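Local coordinates for 3-oxoacyl-[acyl-carrier-protein] reductase (Sinorhizobium meliloti, PDB 3U9L), which probably catalyses the NADPH-dependent reduction of 3-oxoacyl groups carried on acyl-carrier protein, as a member of the short-chain dehydrogenase/reductase family, at residues T153-L157 against L223-I227; A95-V99 against L114-N118. One frame throughout, in Å; residues are numbered along the deposited sequence.

Contact 1 of 2, residues T153-L157 against L223-I227; sequences TPPYL and LGEEI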
loop_
_atom_site.group_PDB
_atom_site.type_symbol
_atom_site.label_atom_id
_atom_site.label_comp_id
_atom_site.label_asym_id
_atom_site.label_seq_id
_atom_site.Cartn_x
_atom_site.Cartn_y
_atom_site.Cartn_z
ATOM N N THR A 153 10.451 -6.683 8.542
ATOM C CA THR A 153 10.910 -6.609 7.147
ATOM C C THR A 153 12.299 -5.955 7.032
ATOM O O THR A 153 12.770 -5.248 7.933
ATOM C CB THR A 153 9.968 -5.695 6.299
ATOM O OG1 THR A 153 9.861 -4.459 6.992
ATOM C CG2 THR A 153 8.586 -6.217 6.140
ATOM N N PRO A 154 12.986 -6.199 5.918
ATOM C CA PRO A 154 14.253 -5.465 5.680
ATOM C C PRO A 154 13.994 -4.073 5.056
ATOM O O PRO A 154 12.989 -3.841 4.401
ATOM C CB PRO A 154 14.995 -6.350 4.660
ATOM C CG PRO A 154 13.829 -7.127 3.912
ATOM C CD PRO A 154 12.679 -7.218 4.904
ATOM N N PRO A 155 14.929 -3.143 5.243
ATOM C CA PRO A 155 14.873 -1.898 4.484
ATOM C C PRO A 155 15.259 -2.166 3.016
ATOM O O PRO A 155 15.676 -3.279 2.702
ATOM C CB PRO A 155 15.960 -1.032 5.171
ATOM C CG PRO A 155 16.264 -1.731 6.463
ATOM C CD PRO A 155 16.009 -3.166 6.233
ATOM N N TYR A 156 15.192 -1.167 2.152
ATOM C CA TYR A 156 15.740 -1.266 0.789
ATOM C C TYR A 156 14.898 -1.998 -0.205
ATOM O O TYR A 156 15.420 -2.383 -1.262
ATOM C CB TYR A 156 17.210 -1.819 0.728
ATOM C CG TYR A 156 18.260 -0.742 0.960
ATOM C CD1 TYR A 156 18.000 0.315 1.818
ATOM C CD2 TYR A 156 19.545 -0.813 0.374
ATOM C CE1 TYR A 156 18.966 1.322 2.072
ATOM C CE2 TYR A 156 20.540 0.208 0.629
ATOM C CZ TYR A 156 20.222 1.263 1.471
ATOM O OH TYR A 156 21.098 2.280 1.768
ATOM N N LEU A 157 13.611 -2.190 0.094
ATOM C CA LEU A 157 12.686 -2.693 -0.936
ATOM C C LEU A 157 11.404 -1.829 -0.986
ATOM O O LEU A 157 10.351 -2.331 -1.352
ATOM C CB LEU A 157 12.318 -4.170 -0.714
ATOM C CG LEU A 157 13.436 -5.213 -0.921
ATOM C CD1 LEU A 157 14.180 -5.392 0.372
ATOM C CD2 LEU A 157 12.857 -6.570 -1.452
ATOM N N LEU A 223 25.331 -0.936 3.580
ATOM C CA LEU A 223 24.053 -1.340 4.179
ATOM C C LEU A 223 23.285 -2.314 3.293
ATOM O O LEU A 223 22.715 -3.289 3.786
ATOM C CB LEU A 223 23.183 -0.104 4.523
ATOM C CG LEU A 223 21.805 -0.414 5.131
ATOM C CD1 LEU A 223 21.968 -1.199 6.406
ATOM C CD2 LEU A 223 20.977 0.901 5.378
ATOM N N GLY A 224 23.287 -2.057 1.985
ATOM C CA GLY A 224 22.721 -2.968 1.014
ATOM C C GLY A 224 23.168 -4.420 1.198
ATOM O O GLY A 224 22.356 -5.313 1.429
ATOM N N GLU A 225 24.494 -4.661 1.141
ATOM C CA GLU A 225 24.994 -6.017 1.324
ATOM C C GLU A 225 24.759 -6.568 2.719
ATOM O O GLU A 225 24.584 -7.766 2.894
ATOM C CB GLU A 225 26.501 -6.065 1.048
ATOM C CG GLU A 225 26.790 -5.844 -0.417
ATOM C CD GLU A 225 26.147 -6.922 -1.322
ATOM O OE1 GLU A 225 25.946 -6.589 -2.512
ATOM O OE2 GLU A 225 25.843 -8.080 -0.864
ATOM N N GLU A 226 24.867 -5.695 3.708
ATOM C CA GLU A 226 24.628 -6.041 5.083
ATOM C C GLU A 226 23.175 -6.561 5.226
ATOM O O GLU A 226 22.917 -7.556 5.912
ATOM C CB GLU A 226 24.833 -4.770 5.898
ATOM C CG GLU A 226 24.712 -4.832 7.418
ATOM C CD GLU A 226 25.063 -3.449 8.102
ATOM O OE1 GLU A 226 25.257 -2.462 7.363
ATOM O OE2 GLU A 226 25.141 -3.320 9.367
ATOM N N ILE A 227 22.229 -5.869 4.586
ATOM C CA ILE A 227 20.831 -6.326 4.628
ATOM C C ILE A 227 20.679 -7.687 3.921
ATOM O O ILE A 227 20.053 -8.617 4.450
ATOM C CB ILE A 227 19.868 -5.291 3.977
ATOM C CG1 ILE A 227 19.750 -4.021 4.863
ATOM C CG2 ILE A 227 18.500 -5.938 3.740
ATOM C CD1 ILE A 227 19.214 -2.801 4.137
#

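Contact 2 of 2, residues A95-V99 against L114-N118; sequences AGHMV and LYDIN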
loop_
_atom_site.group_PDB
_atom_site.type_symbol
_atom_site.label_atom_id
_atom_site.label_comp_id
_atom_site.label_asym_id
_atom_site.label_seq_id
_atom_site.Cartn_x
_atom_site.Cartn_y
_atom_site.Cartn_z
ATOM N N ALA A 95 0.742 -12.584 -10.329
ATOM C CA ALA A 95 1.732 -11.675 -10.972
ATOM C C ALA A 95 2.416 -10.681 -9.973
ATOM O O ALA A 95 1.734 -10.011 -9.186
ATOM C CB ALA A 95 1.077 -10.914 -12.219
ATOM N N GLY A 96 3.747 -10.564 -10.011
ATOM C CA GLY A 96 4.478 -9.693 -9.095
ATOM C C GLY A 96 5.909 -9.435 -9.551
ATOM O O GLY A 96 6.368 -9.999 -10.555
ATOM N N HIS A 97 6.626 -8.571 -8.854
ATOM C CA HIS A 97 8.003 -8.224 -9.273
ATOM C C HIS A 97 8.554 -7.281 -8.227
ATOM O O HIS A 97 7.842 -6.325 -7.854
ATOM C CB HIS A 97 8.023 -7.472 -10.628
ATOM C CG HIS A 97 9.383 -6.964 -11.027
ATOM N ND1 HIS A 97 9.660 -5.619 -11.222
ATOM C CD2 HIS A 97 10.554 -7.619 -11.259
ATOM C CE1 HIS A 97 10.937 -5.467 -11.547
ATOM N NE2 HIS A 97 11.498 -6.670 -11.579
HETATM N N MSE A 98 9.782 -7.566 -7.773
HETATM C CA MSE A 98 10.418 -6.818 -6.714
HETATM C C MSE A 98 11.724 -6.057 -7.108
HETATM O O MSE A 98 12.232 -6.228 -8.224
HETATM C CB MSE A 98 10.645 -7.746 -5.514
HETATM C CG MSE A 98 11.933 -8.500 -5.402
HETATM SE SE MSE A 98 11.431 -9.885 -3.987
HETATM C CE MSE A 98 13.044 -9.815 -2.810
ATOM N N VAL A 99 12.225 -5.218 -6.193
ATOM C CA VAL A 99 13.405 -4.373 -6.452
ATOM C C VAL A 99 14.161 -4.180 -5.157
ATOM O O VAL A 99 13.598 -4.396 -4.076
ATOM C CB VAL A 99 13.031 -2.986 -6.993
ATOM C CG1 VAL A 99 12.241 -3.082 -8.314
ATOM C CG2 VAL A 99 12.226 -2.238 -5.976
ATOM N N LEU A 114 6.061 -0.192 -10.394
ATOM C CA LEU A 114 5.917 -1.249 -9.431
ATOM C C LEU A 114 4.431 -1.440 -9.066
ATOM O O LEU A 114 3.938 -2.498 -9.183
ATOM C CB LEU A 114 6.874 -1.066 -8.280
ATOM C CG LEU A 114 8.277 -1.659 -8.392
ATOM C CD1 LEU A 114 8.270 -3.106 -8.168
ATOM C CD2 LEU A 114 9.027 -1.305 -9.606
ATOM N N TYR A 115 3.769 -0.361 -8.689
ATOM C CA TYR A 115 2.351 -0.335 -8.510
ATOM C C TYR A 115 1.601 -0.953 -9.710
ATOM O O TYR A 115 0.722 -1.727 -9.529
ATOM C CB TYR A 115 1.847 1.064 -8.244
ATOM C CG TYR A 115 0.577 1.127 -7.467
ATOM C CD1 TYR A 115 0.537 0.729 -6.162
ATOM C CD2 TYR A 115 -0.578 1.612 -8.021
ATOM C CE1 TYR A 115 -0.578 0.797 -5.452
ATOM C CE2 TYR A 115 -1.708 1.684 -7.311
ATOM C CZ TYR A 115 -1.704 1.283 -6.027
ATOM O OH TYR A 115 -2.801 1.323 -5.299
ATOM N N ASP A 116 1.979 -0.572 -10.915
ATOM C CA ASP A 116 1.390 -1.122 -12.112
ATOM C C ASP A 116 1.497 -2.643 -12.071
ATOM O O ASP A 116 0.546 -3.339 -12.124
ATOM C CB ASP A 116 2.040 -0.566 -13.383
ATOM C CG ASP A 116 1.266 -0.924 -14.667
ATOM O OD1 ASP A 116 0.105 -1.208 -14.645
ATOM O OD2 ASP A 116 1.837 -0.870 -15.718
ATOM N N ILE A 117 2.700 -3.116 -11.935
ATOM C CA ILE A 117 2.938 -4.579 -11.933
ATOM C C ILE A 117 2.271 -5.359 -10.785
ATOM O O ILE A 117 1.766 -6.482 -10.964
ATOM C CB ILE A 117 4.454 -4.918 -11.904
ATOM C CG1 ILE A 117 5.169 -4.311 -13.117
ATOM C CG2 ILE A 117 4.651 -6.454 -11.925
ATOM C CD1 ILE A 117 6.750 -4.529 -13.123
ATOM N N ASN A 118 2.296 -4.797 -9.596
ATOM C CA ASN A 118 1.874 -5.575 -8.435
ATOM C C ASN A 118 0.415 -5.304 -8.024
ATOM O O ASN A 118 -0.208 -6.136 -7.365
ATOM C CB ASN A 118 2.799 -5.287 -7.264
ATOM C CG ASN A 118 4.185 -5.970 -7.419
ATOM O OD1 ASN A 118 4.314 -7.161 -7.205
ATOM N ND2 ASN A 118 5.215 -5.178 -7.742
HETATM O O HOH W 1 1.362 -8.278 -6.604
#

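Contact 1 of 2, residues T153-L157 against L223-I227
With CG1 anti to its carbonyl carbon (chi1 -70°), I227 drives CD1 into the angle between P155 and the ring of Y156, while CG2 is left to meet P154. L223 has CG anti to its backbone N instead (chi1 179°), which carries CD2 to the outer end of the same tyrosine. The I227 methyl lies over one face of the ring in a CH-pi contact, 4.2 Å from CD1 to the Y156 ring centroid and 24° off the normal. It is offset toward the CG rim, with the two side chains at roughly a right angle. P155 flanks this methyl at about a right angle to the ring, with its CB 3.8 Å from I227 CD1. The closest approach is P154 CB to I227 CG2, at 3.6 Å. Farther along the ring, Y156 CE1 comes within 3.9 Å of L223 CD2. The helix backbone also comes near at G224, whose N lies 3.8 Å from Y156 CE2.

The loop 153-157 leads directly into helix 158-179, whose first turns carry the Tyr-x-x-x-Lys sequence of short-chain dehydrogenases; L157 occupies its N-cap position. Helix 223-233 belongs to the region beyond strand 183-190, which in this family commonly covers the substrate pocket. Polar groups of the loop look elsewhere: Y156 OH bonds to N220, while Y156 N and P154 O bond to E177 and Q173 of the second subunit. Loop and helix thus join by apolar fit, while the loop's directional bonds go to N220 and G101 of its own chain and to the second subunit.

Contact 2 of 2, residues A95-V99 against L114-N118
Two backbone carbonyls, one from each segment, grip ND2 of N118. The bond to H97 O is the stronger, at 2.9 Å from ND2 and nearly straight (177°), lying in the carbonyl plane of H97 and in the amide plane of N118. The other is longer and less regular: L114 O stands 3.3 Å from ND2 of N118, which approaches from above that carbonyl's plane. L114 O also accepts from the backbone N of N118. On the opposite end of the amide, OD1 receives H97 N over 3.2 Å, bent to 143° and tilted from the carbonyl plane. Both polar groups of the H97 backbone are thus engaged by one asparagine side chain, which is held against rotation.

In the classical short-chain dehydrogenase fold this is the meeting of the Asn-Ala-Gly turn after the fourth strand, here ending in A95 and G96, with the helix that supplies the family's active-site asparagine. N118 probably corresponds to that residue: helix 108-136 widens into a pi-type turn at 116-118, consistent with the classical kink there. A water lies within bonding distance of both N118 O (2.8 Å) and A95 O, though it has more acceptors in reach than protons. N118 packs on A163 of helix 158-179 as well.

Beyond the amide the contact turns apolar. Because CG of H97 is anti to its backbone N (chi1 174°), the imidazole extends alongside I117, meeting its CD1 obliquely, 3.6 Å from H97 ND1; that nitrogen is buried here without a polar partner in the model. I117 CG2 packs against CB of H97, 3.8 Å away. V99 and L114 meet tip to tip, CG1 of V99 being 3.9 Å from CD2 of L114.

Overall arrangement
Contact 2 closes before contact 1 opens along the chain, and their centres are about 18 Å apart. Contact 2 lies nearer the middle of the subunit, about 10 Å from its centre against about 22 Å for contact 1. Both begin in loops that follow neighbouring strands of the parallel sheet, 90-93 and 139-144, and both border helix 158-179. They touch directly: L157 packs on M98 and V99, with L157 CG 3.3 Å from V99 O. The two loops, separate in the chain, thus bring the region of the probable active-site asparagine into contact, through L157, with the loop that meets the second subunit and helix 223-233, which in relatives commonly lies over the substrate pocket.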